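Side-chain contacts in glycosyl hydrolase family 2, TIM barrel domain protein (Parabacteroides merdae ATCC 43184, PDB 6DXU), which probably hydrolyses beta-glucuronides to release glucuronic acid, acting as a glycoside hydrolase family 2 beta-glucuronidase of a human gut bacterium: residues Arg407-Met412 and Lys450-Met455; Leu740-Glu743 and Ala748-Gln751. All coordinates share one frame; numbering follows the deposited sequence.

Contact 1 (407-412 with 450-455) joins two outer helices of the TIM barrel, whereas contact 2 (740-743 with 748-751) is part of a beta hairpin in the C-terminal family 2 domain. They do not touch: their centres are 53 Å apart, their nearest atoms about 39 Å, and they lie on opposite sides of the chain's centre. A bicine pocket draws on both regions, with Arg523 from the barrel range and Lys766 and Gln793 from the C-terminal range around one ligand. Neither contact supplies a residue to it. Both are architectural, the first packing helices close to a subunit interface, the second shaping the margin of a small sheet.

Contact 1 of 2, residues Arg407-Met412 and Lys450-Met455; sequences RMLANM and KELHDM
Leu409 and Leu452 meet where two helices on the outside of the TIM barrel, 399-416 and 442-459, lie side by side; their segments 407-412 and 450-455 run almost parallel at 20°, with axes 10.5 Å apart. At that spacing bulky side chains must bridge the gap, and Leu409 does most of the bridging. Its CG stands anti to the backbone N (chi1 177°), which carries the CD2 methyl out toward the second helix. There CD2 lies 3.3 Å from Leu452 O, a close approach without a hydrogen bond, and 3.8 Å from Leu452 CD2. The methyl thus sits against both the backbone and the branched end of Leu452, whose side chain slants across it. Met455, one helical turn further on, closes over the same methyl, its SD 4.3 Å from Leu409 CD2. The sulfur also reaches Ala410, with SD 4.4 Å from Ala410 CB; the small alanine lets the long, flexible thioether lie close to the first helix. The side-chain contacts are apolar, and no hydrogen bond crosses between the segments. Beyond them, Lys450 and Asp454 form a salt bridge within their own helix and also hydrogen-bond to the backbone of Leu262 and Asp264 of the second subunit. Inward, Leu409 rests on Leu427 of strand 422-429, the barrel strand that follows its helix in the chain, while Leu452 packs on Trp391.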
ATOM      1  N   ARG D 407      15.075 -17.333  -2.025  1.00 18.13           N
ATOM      2  CA  ARG D 407      14.195 -17.931  -3.023  1.00 16.67           C
ATOM      3  C   ARG D 407      14.992 -18.552  -4.158  1.00 18.55           C
ATOM      4  O   ARG D 407      14.665 -19.649  -4.630  1.00 17.94           O
ATOM      5  CB  ARG D 407      13.236 -16.871  -3.560  1.00 18.33           C
ATOM      6  CG  ARG D 407      12.281 -17.380  -4.628  1.00 19.06           C
ATOM      7  CD  ARG D 407      11.275 -16.283  -5.016  1.00 23.37           C
ATOM      8  NE  ARG D 407      11.919 -15.142  -5.682  1.00 23.52           N
ATOM      9  CZ  ARG D 407      12.000 -13.912  -5.174  1.00 23.81           C
ATOM     10  NH1 ARG D 407      11.470 -13.640  -3.986  1.00 24.24           N
ATOM     11  NH2 ARG D 407      12.593 -12.941  -5.865  1.00 19.83           N
ATOM     12  N   MET D 408      16.022 -17.851  -4.640  1.00 16.07           N
ATOM     13  CA  MET D 408      16.804 -18.403  -5.736  1.00 19.90           C
ATOM     14  C   MET D 408      17.633 -19.599  -5.290  1.00 20.14           C
ATOM     15  O   MET D 408      17.875 -20.507  -6.088  1.00 17.71           O
ATOM     16  CB  MET D 408      17.687 -17.324  -6.348  1.00 17.86           C
ATOM     17  CG  MET D 408      16.866 -16.221  -7.033  1.00 16.87           C
ATOM     18  SD  MET D 408      17.884 -15.050  -7.951  1.00 20.20           S
ATOM     19  CE  MET D 408      18.124 -15.923  -9.511  1.00 18.20           C
ATOM     20  N   LEU D 409      18.098 -19.612  -4.040  1.00 19.44           N
ATOM     21  CA  LEU D 409      18.796 -20.794  -3.552  1.00 19.66           C
ATOM     22  C   LEU D 409      17.853 -21.985  -3.487  1.00 20.87           C
ATOM     23  O   LEU D 409      18.174 -23.079  -3.979  1.00 19.48           O
ATOM     24  CB  LEU D 409      19.418 -20.513  -2.181  1.00 19.77           C
ATOM     25  CG  LEU D 409      20.126 -21.687  -1.488  1.00 22.45           C
ATOM     26  CD1 LEU D 409      21.293 -22.240  -2.327  1.00 19.51           C
ATOM     27  CD2 LEU D 409      20.610 -21.301  -0.095  1.00 19.85           C
ATOM     28  N   ALA D 410      16.673 -21.784  -2.893  1.00 17.67           N
ATOM     29  CA  ALA D 410      15.692 -22.862  -2.797  1.00 21.59           C
ATOM     30  C   ALA D 410      15.260 -23.335  -4.177  1.00 19.89           C
ATOM     31  O   ALA D 410      15.190 -24.542  -4.434  1.00 19.30           O
ATOM     32  CB  ALA D 410      14.479 -22.405  -1.973  1.00 19.00           C
ATOM     33  N   ASN D 411      14.992 -22.396  -5.093  1.00 17.75           N
ATOM     34  CA  ASN D 411      14.576 -22.779  -6.437  1.00 16.26           C
ATOM     35  C   ASN D 411      15.660 -23.603  -7.132  1.00 18.43           C
ATOM     36  O   ASN D 411      15.365 -24.619  -7.768  1.00 17.93           O
ATOM     37  CB  ASN D 411      14.245 -21.531  -7.267  1.00 17.75           C
ATOM     38  CG  ASN D 411      12.873 -20.940  -6.942  1.00 22.65           C
ATOM     39  OD1 ASN D 411      12.080 -21.540  -6.212  1.00 21.64           O
ATOM     40  ND2 ASN D 411      12.594 -19.746  -7.486  1.00 19.79           N
ATOM     41  N   MET D 412      16.922 -23.181  -7.015  1.00 17.16           N
ATOM     42  CA  MET D 412      18.011 -23.886  -7.684  1.00 18.42           C
ATOM     43  C   MET D 412      18.142 -25.315  -7.172  1.00 21.32           C
ATOM     44  O   MET D 412      18.304 -26.261  -7.954  1.00 19.56           O
ATOM     45  CB  MET D 412      19.318 -23.117  -7.477  1.00 16.29           C
ATOM     46  CG  MET D 412      20.532 -23.808  -8.065  1.00 17.61           C
ATOM     47  SD  MET D 412      22.016 -22.800  -7.888  1.00 20.45           S
ATOM     48  CE  MET D 412      22.266 -22.816  -6.104  1.00 19.78           C
ATOM     49  N   LYS D 450      25.294 -17.801   6.815  1.00 20.14           N
ATOM     50  CA  LYS D 450      24.997 -19.010   7.582  1.00 23.06           C
ATOM     51  C   LYS D 450      23.549 -19.432   7.390  1.00 21.64           C
ATOM     52  O   LYS D 450      23.249 -20.629   7.305  1.00 19.39           O
ATOM     53  CB  LYS D 450      25.299 -18.791   9.070  1.00 19.87           C
ATOM     54  CG  LYS D 450      25.148 -20.063   9.939  1.00 18.87           C
ATOM     55  CD  LYS D 450      25.993 -21.201   9.363  1.00 20.65           C
ATOM     56  CE  LYS D 450      26.322 -22.272  10.422  1.00 23.73           C
ATOM     57  NZ  LYS D 450      25.092 -22.977  10.930  1.00 22.56           N
ATOM     58  N   GLU D 451      22.636 -18.460   7.287  1.00 20.50           N
ATOM     59  CA  GLU D 451      21.247 -18.810   7.018  1.00 19.49           C
ATOM     60  C   GLU D 451      21.129 -19.563   5.696  1.00 21.72           C
ATOM     61  O   GLU D 451      20.431 -20.575   5.612  1.00 21.53           O
ATOM     62  CB  GLU D 451      20.369 -17.560   7.005  1.00 22.74           C
ATOM     63  CG  GLU D 451      18.901 -17.885   6.785  1.00 29.31           C
ATOM     64  CD  GLU D 451      18.009 -16.648   6.706  1.00 32.44           C
ATOM     65  OE1 GLU D 451      16.830 -16.807   6.342  1.00 35.35           O
ATOM     66  OE2 GLU D 451      18.470 -15.537   7.031  1.00 29.33           O
ATOM     67  N   LEU D 452      21.813 -19.082   4.648  1.00 18.02           N
ATOM     68  CA  LEU D 452      21.791 -19.765   3.349  1.00 18.33           C
ATOM     69  C   LEU D 452      22.420 -21.159   3.425  1.00 18.63           C
ATOM     70  O   LEU D 452      21.894 -22.120   2.858  1.00 20.68           O
ATOM     71  CB  LEU D 452      22.525 -18.924   2.296  1.00 17.81           C
ATOM     72  CG  LEU D 452      21.951 -17.560   1.896  1.00 17.16           C
ATOM     73  CD1 LEU D 452      22.913 -16.840   0.939  1.00 19.30           C
ATOM     74  CD2 LEU D 452      20.591 -17.725   1.243  1.00 22.04           C
ATOM     75  N   HIS D 453      23.585 -21.269   4.066  1.00 18.83           N
ATOM     76  CA  HIS D 453      24.202 -22.582   4.276  1.00 19.99           C
ATOM     77  C   HIS D 453      23.239 -23.527   4.982  1.00 20.58           C
ATOM     78  O   HIS D 453      23.096 -24.698   4.600  1.00 18.39           O
ATOM     79  CB  HIS D 453      25.492 -22.423   5.092  1.00 21.09           C
ATOM     80  CG  HIS D 453      26.083 -23.722   5.562  1.00 23.09           C
ATOM     81  ND1 HIS D 453      26.953 -24.465   4.792  1.00 22.13           N
ATOM     82  CD2 HIS D 453      25.945 -24.401   6.730  1.00 25.84           C
ATOM     83  CE1 HIS D 453      27.317 -25.550   5.455  1.00 23.45           C
ATOM     84  NE2 HIS D 453      26.720 -25.537   6.636  1.00 23.59           N
ATOM     85  N   ASP D 454      22.588 -23.039   6.040  1.00 18.40           N
ATOM     86  CA  ASP D 454      21.664 -23.889   6.778  1.00 20.60           C
ATOM     87  C   ASP D 454      20.495 -24.302   5.901  1.00 23.95           C
ATOM     88  O   ASP D 454      20.027 -25.442   5.972  1.00 22.04           O
ATOM     89  CB  ASP D 454      21.157 -23.163   8.028  1.00 22.26           C
ATOM     90  CG  ASP D 454      22.237 -22.988   9.082  1.00 23.76           C
ATOM     91  OD1 ASP D 454      23.264 -23.694   9.004  1.00 21.14           O
ATOM     92  OD2 ASP D 454      22.047 -22.149   9.991  1.00 22.20           O
ATOM     93  N   MET D 455      20.002 -23.386   5.065  1.00 21.90           N
ATOM     94  CA  MET D 455      18.892 -23.728   4.180  1.00 22.60           C
ATOM     95  C   MET D 455      19.299 -24.788   3.162  1.00 20.68           C
ATOM     96  O   MET D 455      18.532 -25.719   2.889  1.00 23.46           O
ATOM     97  CB  MET D 455      18.371 -22.471   3.469  1.00 22.55           C
ATOM     98  CG  MET D 455      17.166 -22.723   2.555  1.00 33.91           C
ATOM     99  SD  MET D 455      16.643 -21.226   1.655  1.00 39.21           S
ATOM    100  CE  MET D 455      17.304 -20.006   2.763  1.00 21.16           C
TER

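Contact 2 of 2, residues Leu740-Glu743 and Ala748-Gln751; sequences LLSE and ALVQ
The flat carboxamide of Gln751 has the CD2 methyl of Leu741 above its plane, over the oxygen, with OE1 and CD2 4.0 Å apart. The remaining flat groups are the peptides of an antiparallel hairpin. Leu740, Glu743, Ala748 and Val750 project from one face of its sheet, Ser742 and Leu749 from the other. At the edge, strand 735-744 is the outermost strand of this sheet within the chain, and 798-804 flanks 747-755 on its other side. Leu741 N donates to Leu749 O at 2.8 Å. Next to it Leu749 N reaches Ser742 O at 2.9 Å. Leu741 and Ser742 therefore both oppose Leu749: this is a classic beta bulge, and the extra residue, Leu741, takes a helix-like backbone (psi -41°). The bulge brings Leu741 alongside Leu749, their side chains pointing the same way and their CD2 methyls 3.8 Å apart. Small Ser742 lies against Leu749, its OG 3.7 Å from Leu749 CB. On the other face, Leu740 keeps CG anti to its own N (chi1 175°), and its CD1 lies 3.7 Å from Ala748 CB, where the short alanine admits the larger leucine. The same CD1 is 3.5 Å from Leu749 O. Glu743 turns to a salt bridge with Arg805, and Leu749 and Gln751 also touch strand 798-804. Backbone hydrogen bonds thus set the pairing, while the Leu740 methyl lies against the carbonyl oxygen that accepts one of them; since the leucines of 740-743 are exposed, this apolar packing forms a surface patch rather than a core.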
ATOM      1  N   LEU D 740      41.160  -7.025 -49.786  1.00 30.72           N
ATOM      2  CA  LEU D 740      40.200  -8.117 -49.789  1.00 26.93           C
ATOM      3  C   LEU D 740      40.969  -9.430 -49.677  1.00 35.31           C
ATOM      4  O   LEU D 740      41.714  -9.800 -50.591  1.00 31.39           O
ATOM      5  CB  LEU D 740      39.348  -8.069 -51.053  1.00 29.54           C
ATOM      6  CG  LEU D 740      38.384  -9.246 -51.193  1.00 33.81           C
ATOM      7  CD1 LEU D 740      37.408  -9.269 -50.012  1.00 34.06           C
ATOM      8  CD2 LEU D 740      37.639  -9.195 -52.524  1.00 33.05           C
ATOM      9  N   LEU D 741      40.810 -10.127 -48.552  1.00 31.12           N
ATOM     10  CA  LEU D 741      41.586 -11.340 -48.317  1.00 37.26           C
ATOM     11  C   LEU D 741      40.940 -12.554 -48.970  1.00 39.15           C
ATOM     12  O   LEU D 741      41.638 -13.387 -49.555  1.00 37.16           O
ATOM     13  CB  LEU D 741      41.768 -11.558 -46.812  1.00 38.05           C
ATOM     14  CG  LEU D 741      42.636 -12.727 -46.334  1.00 41.22           C
ATOM     15  CD1 LEU D 741      44.032 -12.688 -46.930  1.00 38.69           C
ATOM     16  CD2 LEU D 741      42.719 -12.709 -44.824  1.00 38.09           C
ATOM     17  N   SER D 742      39.617 -12.668 -48.897  1.00 37.96           N
ATOM     18  CA  SER D 742      38.914 -13.803 -49.482  1.00 39.50           C
ATOM     19  C   SER D 742      37.422 -13.481 -49.510  1.00 41.85           C
ATOM     20  O   SER D 742      36.972 -12.480 -48.947  1.00 36.57           O
ATOM     21  CB  SER D 742      39.174 -15.097 -48.707  1.00 38.66           C
ATOM     22  OG  SER D 742      38.682 -14.999 -47.383  1.00 44.63           O
ATOM     23  N   GLU D 743      36.663 -14.360 -50.151  1.00 39.05           N
ATOM     24  CA  GLU D 743      35.211 -14.239 -50.208  1.00 39.03           C
ATOM     25  C   GLU D 743      34.583 -15.606 -50.037  1.00 49.29           C
ATOM     26  O   GLU D 743      35.198 -16.624 -50.353  1.00 47.93           O
ATOM     27  CB  GLU D 743      34.688 -13.703 -51.534  1.00 47.19           C
ATOM     28  CG  GLU D 743      35.514 -12.674 -52.251  1.00 53.39           C
ATOM     29  CD  GLU D 743      35.048 -12.555 -53.695  1.00 60.32           C
ATOM     30  OE1 GLU D 743      34.206 -11.693 -53.987  1.00 52.76           O
ATOM     31  OE2 GLU D 743      35.479 -13.379 -54.519  1.00 69.06           O
ATOM     32  N   ALA D 748      32.527 -11.027 -47.625  1.00 29.39           N
ATOM     33  CA  ALA D 748      33.902 -10.693 -47.950  1.00 29.87           C
ATOM     34  C   ALA D 748      34.694 -10.582 -46.658  1.00 32.10           C
ATOM     35  O   ALA D 748      34.186 -10.079 -45.652  1.00 30.79           O
ATOM     36  CB  ALA D 748      33.989  -9.386 -48.736  1.00 30.92           C
ATOM     37  N   LEU D 749      35.921 -11.083 -46.671  1.00 27.70           N
ATOM     38  CA  LEU D 749      36.824 -10.963 -45.530  1.00 27.75           C
ATOM     39  C   LEU D 749      37.875  -9.906 -45.832  1.00 25.57           C
ATOM     40  O   LEU D 749      38.646 -10.045 -46.787  1.00 34.58           O
ATOM     41  CB  LEU D 749      37.477 -12.308 -45.195  1.00 29.23           C
ATOM     42  CG  LEU D 749      38.485 -12.270 -44.041  1.00 29.87           C
ATOM     43  CD1 LEU D 749      37.860 -11.785 -42.726  1.00 30.36           C
ATOM     44  CD2 LEU D 749      39.114 -13.649 -43.863  1.00 33.33           C
ATOM     45  N   VAL D 750      37.897  -8.856 -45.032  1.00 25.60           N
ATOM     46  CA  VAL D 750      38.776  -7.711 -45.235  1.00 26.93           C
ATOM     47  C   VAL D 750      39.906  -7.774 -44.225  1.00 29.28           C
ATOM     48  O   VAL D 750      39.692  -8.115 -43.054  1.00 26.52           O
ATOM     49  CB  VAL D 750      37.999  -6.386 -45.119  1.00 28.41           C
ATOM     50  CG1 VAL D 750      38.954  -5.204 -45.034  1.00 27.32           C
ATOM     51  CG2 VAL D 750      37.087  -6.219 -46.316  1.00 28.36           C
ATOM     52  N   GLN D 751      41.117  -7.466 -44.680  1.00 26.12           N
ATOM     53  CA  GLN D 751      42.304  -7.472 -43.840  1.00 27.44           C
ATOM     54  C   GLN D 751      42.927  -6.087 -43.834  1.00 27.83           C
ATOM     55  O   GLN D 751      43.044  -5.438 -44.884  1.00 29.12           O
ATOM     56  CB  GLN D 751      43.328  -8.511 -44.332  1.00 33.79           C
ATOM     57  CG  GLN D 751      44.675  -8.454 -43.611  1.00 36.06           C
ATOM     58  CD  GLN D 751      45.677  -9.463 -44.160  1.00 41.50           C
ATOM     59  OE1 GLN D 751      45.829 -10.566 -43.623  1.00 42.02           O
ATOM     60  NE2 GLN D 751      46.359  -9.091 -45.238  1.00 45.50           N
TER